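Local coordinates for protein acyl-coenzyme A oxidase 3 (Yarrowia lipolytica, PDB 5YS9) that oxidises acyl-CoA thioesters of various chain lengths to trans-2-enoyl-CoA with FAD as cofactor, reducing oxygen to hydrogen peroxide in peroxisomal fatty acid beta-oxidation, at residues A[458-461]-A[462-466]; A[517-520]-A[521-525]; A[536-539]-A[540-543]. One frame throughout, in Å; residues are numbered along the deposited sequence.

Contact 1 of 3, residues A[458-461]-A[462-466]; sequences NNVL and CLSMG. With FAD (flavin-adenine dinucleotide), chain C.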
# COMPACT_ATOMS: atom_id res chain seq x y z
N ASN A 458 -11.65 -2.47 9.45
CA ASN A 458 -11.53 -1.04 9.73
C ASN A 458 -12.76 -0.23 9.29
O ASN A 458 -13.20 0.67 10.05
CB ASN A 458 -10.27 -0.49 9.07
CG ASN A 458 -9.04 -0.73 9.90
OD1 ASN A 458 -9.06 -1.56 10.83
ND2 ASN A 458 -7.98 0.03 9.60
N ASN A 459 -13.29 -0.56 8.12
CA ASN A 459 -14.43 0.15 7.55
C ASN A 459 -15.67 -0.16 8.36
O ASN A 459 -16.47 0.76 8.61
CB ASN A 459 -14.64 -0.18 6.05
CG ASN A 459 -13.62 0.53 5.16
OD1 ASN A 459 -13.72 1.73 4.96
ND2 ASN A 459 -12.62 -0.20 4.67
N VAL A 460 -15.81 -1.41 8.79
CA VAL A 460 -16.94 -1.78 9.62
C VAL A 460 -16.85 -1.11 10.99
O VAL A 460 -17.86 -0.67 11.49
CB VAL A 460 -17.11 -3.31 9.74
CG1 VAL A 460 -18.12 -3.67 10.83
CG2 VAL A 460 -17.59 -3.88 8.40
N LEU A 461 -15.67 -1.04 11.58
CA LEU A 461 -15.52 -0.31 12.86
C LEU A 461 -15.86 1.18 12.72
O LEU A 461 -16.55 1.73 13.57
CB LEU A 461 -14.11 -0.45 13.44
CG LEU A 461 -13.68 -1.85 13.86
CD1 LEU A 461 -12.20 -1.86 14.24
CD2 LEU A 461 -14.51 -2.38 15.03
N CYS A 462 -15.39 1.82 11.64
CA CYS A 462 -15.65 3.24 11.43
C CYS A 462 -17.15 3.54 11.25
O CYS A 462 -17.64 4.55 11.78
CB CYS A 462 -14.84 3.79 10.24
SG CYS A 462 -13.04 3.95 10.50
N LEU A 463 -17.86 2.69 10.53
CA LEU A 463 -19.31 2.87 10.35
C LEU A 463 -20.12 2.64 11.63
O LEU A 463 -21.12 3.30 11.83
CB LEU A 463 -19.85 1.99 9.23
CG LEU A 463 -19.32 2.27 7.82
CD1 LEU A 463 -19.87 1.24 6.83
CD2 LEU A 463 -19.59 3.67 7.30
N SER A 464 -19.69 1.70 12.48
CA SER A 464 -20.32 1.48 13.77
C SER A 464 -20.07 2.62 14.68
O SER A 464 -20.97 3.05 15.38
CB SER A 464 -19.77 0.26 14.48
OG SER A 464 -19.97 -0.85 13.68
N MET A 465 -18.83 3.07 14.74
CA MET A 465 -18.54 4.13 15.64
C MET A 465 -19.23 5.40 15.19
O MET A 465 -19.69 6.13 16.04
CB MET A 465 -17.04 4.28 15.90
CG MET A 465 -16.50 5.69 15.74
SD MET A 465 -15.17 6.05 16.83
CE MET A 465 -14.36 7.24 15.80
N GLY A 466 -19.33 5.63 13.87
CA GLY A 466 -20.07 6.77 13.26
C GLY A 466 -21.56 6.79 13.59
O GLY A 466 -22.10 7.83 13.92
PA FAD C . -16.35 -9.43 5.89
O1A FAD C . -17.25 -10.26 5.06
O2A FAD C . -16.72 -9.08 7.27
O5B FAD C . -16.19 -8.07 5.11
C5B FAD C . -15.68 -8.06 3.78
C4B FAD C . -15.70 -6.66 3.20
O4B FAD C . -17.04 -6.18 3.18
C3B FAD C . -14.91 -5.71 4.06
O3B FAD C . -14.21 -4.80 3.23
C2B FAD C . -15.94 -4.92 4.80
O2B FAD C . -15.50 -3.58 4.93
C1B FAD C . -17.18 -5.00 3.94
N9A FAD C . -18.34 -5.03 4.85
C8A FAD C . -18.71 -6.02 5.66
N7A FAD C . -19.80 -5.68 6.36
C5A FAD C . -20.15 -4.45 6.00
C6A FAD C . -21.21 -3.49 6.35
N6A FAD C . -22.15 -3.79 7.25
N1A FAD C . -21.20 -2.30 5.73
C2A FAD C . -20.27 -1.98 4.82
N3A FAD C . -19.28 -2.80 4.46
C4A FAD C . -19.18 -4.02 5.00
N1 FAD C . -10.14 -15.39 12.47
C2 FAD C . -10.14 -16.20 13.54
O2 FAD C . -11.20 -16.42 14.12
N3 FAD C . -9.05 -16.77 14.02
C4 FAD C . -7.87 -16.58 13.47
O4 FAD C . -6.88 -17.13 13.93
C4X FAD C . -7.78 -15.72 12.29
N5 FAD C . -6.61 -15.50 11.69
C5X FAD C . -6.56 -14.72 10.61
C6 FAD C . -5.34 -14.53 10.01
C7 FAD C . -5.23 -13.75 8.90
C7M FAD C . -3.88 -13.56 8.29
C8 FAD C . -6.44 -13.10 8.34
C8M FAD C . -6.34 -12.22 7.13
C9 FAD C . -7.67 -13.28 8.94
C9A FAD C . -7.78 -14.07 10.06
N10 FAD C . -9.01 -14.27 10.69
C10 FAD C . -9.02 -15.12 11.80
C1' FAD C . -10.25 -13.69 10.18
C2' FAD C . -10.44 -12.20 10.42
O2' FAD C . -10.73 -12.02 11.79
C3' FAD C . -11.61 -11.72 9.55
O3' FAD C . -11.17 -11.83 8.21
C4' FAD C . -12.12 -10.30 9.74
O4' FAD C . -12.42 -10.00 11.10
C5' FAD C . -13.42 -10.10 9.00
O5' FAD C . -13.21 -10.21 7.62
P FAD C . -14.16 -11.07 6.68
O1P FAD C . -13.28 -11.89 5.83
O2P FAD C . -15.20 -11.70 7.53
O3P FAD C . -14.84 -9.96 5.78
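Asn458 O takes the backbone N-H of Cys462 at 2.9 Å, opening the first turn of helix 458-477, which shows how one turn can serve both the fold and a cofactor. The Asn458 amide turns from this ladder to Lys412 and Thr416. Asn459 O accepts from Leu463 N and also has Leu463 CG beside it at 3.3 Å, while Asn459 CB approaches the adenosine ribose hydroxyl O2B of FAD. Val460 lays CG2 over one face of the adenine, 3.5 Å from FAD N7A; CG1 lies anti to the backbone N (chi1 168°), and CG2 is thereby turned to the cofactor. On the same side of the ring plane, Leu463 CD1 sits beyond its rim, 3.8 Å from FAD C2A, so two aliphatic branches bound the base. Val460 O is gripped twice, by Ser464 N at 3.2 Å and Ser464 OG at 3.0 Å, which reach it from opposite faces of the carbonyl plane; the serine hydroxyl thus bonds back into its own helix. Leu461 O closes the series on Met465 N at 2.9 Å, with Met465 CB packed beside that oxygen. Around the turn, Cys462 leans on Ala413 and Phe414 of helix 391-428, Asn459 and Cys462 meet Phe551 of helix 547-573, and Tyr350 of the second subunit packs on Leu463.

Contact 2 of 3, residues A[517-520]-A[521-525]; sequences VANG and AIQRA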
# COMPACT_ATOMS: atom_id res chain seq x y z
N VAL A 517 -15.09 21.25 14.09
CA VAL A 517 -15.42 20.49 12.89
C VAL A 517 -16.01 19.08 13.23
O VAL A 517 -16.88 18.62 12.53
CB VAL A 517 -14.23 20.43 11.89
CG1 VAL A 517 -13.83 21.85 11.48
CG2 VAL A 517 -13.03 19.67 12.46
N ALA A 518 -15.54 18.45 14.32
CA ALA A 518 -16.12 17.20 14.81
C ALA A 518 -17.55 17.39 15.23
O ALA A 518 -18.45 16.69 14.74
CB ALA A 518 -15.33 16.66 16.00
N ASN A 519 -17.78 18.37 16.10
CA ASN A 519 -19.13 18.69 16.54
C ASN A 519 -20.05 19.07 15.38
O ASN A 519 -21.18 18.58 15.27
CB ASN A 519 -19.08 19.79 17.59
CG ASN A 519 -20.46 20.22 18.02
OD1 ASN A 519 -20.90 21.26 17.58
ND2 ASN A 519 -21.19 19.38 18.78
N GLY A 520 -19.54 19.88 14.46
CA GLY A 520 -20.30 20.30 13.30
C GLY A 520 -20.82 19.12 12.54
O GLY A 520 -22.00 18.99 12.33
N ALA A 521 -19.92 18.24 12.18
CA ALA A 521 -20.27 17.11 11.35
C ALA A 521 -21.28 16.21 12.07
O ALA A 521 -22.26 15.77 11.46
CB ALA A 521 -19.01 16.34 10.99
N ILE A 522 -21.05 15.96 13.36
CA ILE A 522 -21.94 15.08 14.15
C ILE A 522 -23.33 15.69 14.41
O ILE A 522 -24.35 14.99 14.29
CB ILE A 522 -21.28 14.71 15.50
CG1 ILE A 522 -20.06 13.85 15.24
CG2 ILE A 522 -22.28 13.99 16.43
CD1 ILE A 522 -19.13 13.72 16.42
N GLN A 523 -23.39 16.96 14.80
CA GLN A 523 -24.70 17.62 14.98
C GLN A 523 -25.52 17.62 13.67
O GLN A 523 -26.73 17.34 13.71
CB GLN A 523 -24.58 19.04 15.53
CG GLN A 523 -23.85 19.20 16.89
CD GLN A 523 -24.59 18.65 18.09
OE1 GLN A 523 -25.75 18.31 18.00
NE2 GLN A 523 -23.89 18.56 19.22
N ARG A 524 -24.88 17.90 12.53
CA ARG A 524 -25.64 17.98 11.25
C ARG A 524 -26.12 16.58 10.84
O ARG A 524 -27.28 16.40 10.45
CB ARG A 524 -24.84 18.67 10.13
CG ARG A 524 -25.02 20.20 10.14
CD ARG A 524 -24.02 20.99 9.29
NE ARG A 524 -23.18 20.09 8.49
CZ ARG A 524 -21.88 19.84 8.66
NH1 ARG A 524 -21.15 20.47 9.57
NH2 ARG A 524 -21.29 18.95 7.87
N ALA A 525 -25.24 15.60 11.00
CA ALA A 525 -25.59 14.20 10.75
C ALA A 525 -26.71 13.72 11.69
O ALA A 525 -27.59 13.00 11.26
CB ALA A 525 -24.37 13.28 10.88
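Ala518 and Ile522 make the close-packed side of this turn of helix 507-534. Ile522 N donates to Ala518 O, and the isoleucine's longer branch bends back over the same oxygen, with Ile522 CG1 3.3 Å from Ala518 O; CG1 is anti to the carbonyl carbon (chi1 -66°), which keeps that branch along the preceding turn. Leu469 and Cys473 of helix 458-477 cover it. One residue on, Gln523 N meets Asn519 O at 2.8 Å, and Gln523 CG presses on the asparagine side chain, 3.7 Å from Asn519 CG. The glutamine chain folds at chi2, and its OE1 bonds to Arg477. Looser is the side of Gly520 and Arg524, both partly exposed. Apart from the backbone bond of Arg524 N to Gly520 O at 3.1 Å, the guanidinium merely has that oxygen over one face, with Arg524 NH1 3.2 Å from Gly520 O at an angle unsuited to a hydrogen bond; its charge is paired with Glu604 instead. The whole is a regular alpha-helical turn with i to i+4 bonding in the helical C-terminal region of this acyl-CoA oxidase, where Val517, Ala518, Ala521 and Ile522 pack on helix 547-573 while Ile522 and Gln523 face helix 458-477.

Contact 3 of 3, residues A[536-539]-A[540-543]; sequences GLSP and DQAF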
# COMPACT_ATOMS: atom_id res chain seq x y z
N GLY A 536 -40.13 8.96 8.27
CA GLY A 536 -40.60 7.59 8.24
C GLY A 536 -39.63 6.45 8.02
O GLY A 536 -40.04 5.30 8.06
N LEU A 537 -38.35 6.75 7.82
CA LEU A 537 -37.34 5.70 7.78
C LEU A 537 -37.15 5.09 9.15
O LEU A 537 -37.30 5.76 10.15
CB LEU A 537 -36.01 6.23 7.28
CG LEU A 537 -35.92 6.61 5.81
CD1 LEU A 537 -34.56 7.20 5.51
CD2 LEU A 537 -36.19 5.40 4.93
N SER A 538 -36.79 3.81 9.19
CA SER A 538 -36.47 3.11 10.42
C SER A 538 -35.12 3.58 10.88
O SER A 538 -34.44 4.26 10.14
CB SER A 538 -36.42 1.62 10.15
OG SER A 538 -35.35 1.31 9.29
N PRO A 539 -34.71 3.29 12.10
CA PRO A 539 -33.36 3.75 12.47
C PRO A 539 -32.27 3.19 11.54
O PRO A 539 -31.42 3.94 11.03
CB PRO A 539 -33.22 3.26 13.92
CG PRO A 539 -34.62 3.40 14.42
CD PRO A 539 -35.45 2.84 13.28
N ASP A 540 -32.35 1.90 11.26
CA ASP A 540 -31.42 1.26 10.33
C ASP A 540 -31.35 1.89 8.93
O ASP A 540 -30.26 2.06 8.42
CB ASP A 540 -31.75 -0.22 10.22
CG ASP A 540 -31.45 -0.96 11.49
OD1 ASP A 540 -30.56 -0.51 12.25
OD2 ASP A 540 -32.10 -2.00 11.72
N GLN A 541 -32.49 2.22 8.33
CA GLN A 541 -32.49 2.76 6.96
C GLN A 541 -31.91 4.17 6.88
O GLN A 541 -31.33 4.58 5.86
CB GLN A 541 -33.90 2.78 6.39
CG GLN A 541 -34.50 1.41 6.09
CD GLN A 541 -36.02 1.46 5.88
OE1 GLN A 541 -36.72 2.34 6.42
NE2 GLN A 541 -36.54 0.50 5.10
N ALA A 542 -32.11 4.91 7.96
CA ALA A 542 -31.57 6.25 8.10
C ALA A 542 -30.04 6.23 8.20
O ALA A 542 -29.38 6.99 7.50
CB ALA A 542 -32.18 6.92 9.33
N PHE A 543 -29.49 5.36 9.05
CA PHE A 543 -28.04 5.19 9.15
C PHE A 543 -27.40 4.79 7.79
O PHE A 543 -26.33 5.32 7.42
CB PHE A 543 -27.69 4.16 10.23
CG PHE A 543 -27.96 4.63 11.62
CD1 PHE A 543 -27.46 5.86 12.08
CD2 PHE A 543 -28.70 3.84 12.51
CE1 PHE A 543 -27.71 6.29 13.38
CE2 PHE A 543 -28.95 4.26 13.83
CZ PHE A 543 -28.45 5.48 14.26
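A glutamine, rather than the glutamate of the classic Ser-x-x-Glu pattern, completes the capping box formed by Ser538 and Gln541. The two residues exchange bonds. Ser538 N points almost straight (176°) at Gln541 OE1, 3.1 Å away and tilted from the amide plane, and Gln541 N returns a bond to Ser538 OG at 3.2 Å. The serine hydroxyl occupies the crowded position between its backbone N and carbonyl carbon (chi1 66°), where it can reach forward to the first helical turn; it also gives a weak bond to Gln541 OE1 at 3.3 Å. An alanine here would remove the hydroxyl and probably leave Gln541 N without its capping acceptor and, of the two bonds from Ser538 to the glutamine amide, keep just the one from the backbone N. Leu537, just before the cap, slants across the glutamine, its CD2 3.4 Å from Gln541 OE1. Leu537 CB also lies 4.4 Å from Ala542 CB, the spacing in sequence of a hydrophobic staple. Behind it, Gly536 ends the preceding helix in a Schellman motif, its positive phi suited to glycine. Further along, Pro539 O accepts from Phe543 N at 3.1 Å and lies obliquely to the Phe543 ring, 3.1 Å from CD2; the ring stacks on Phe529 of helix 507-534. Since the box uses a neutral amide, the negative charge in this first turn comes from Asp540, which would probably interact favourably with the positive end of the helix dipole, while the cap itself satisfies N-H groups without charge.

Overall arrangement
All three contacts are local, yet their chemistry follows their place. Contact 1 is the buried one, at a helix start where aliphatic side chains also line the FAD site and the second subunit closes in. Contact 2 lies mid-helix and is partly buried, apolar against helix 547-573, mixed apolar and polar against helix 458-477, with a charged residue at its more open side. Contact 3, furthest of the three from the chain's centre, is ruled by side-chain capping, and bridges the end of helix 507-534 and the next helix. Helix 458-477 links them: it holds contact 1, supports Ile522 of contact 2 and receives Phe543 of contact 3. None touches another; contacts 1 and 2 have centres about 17 Å apart.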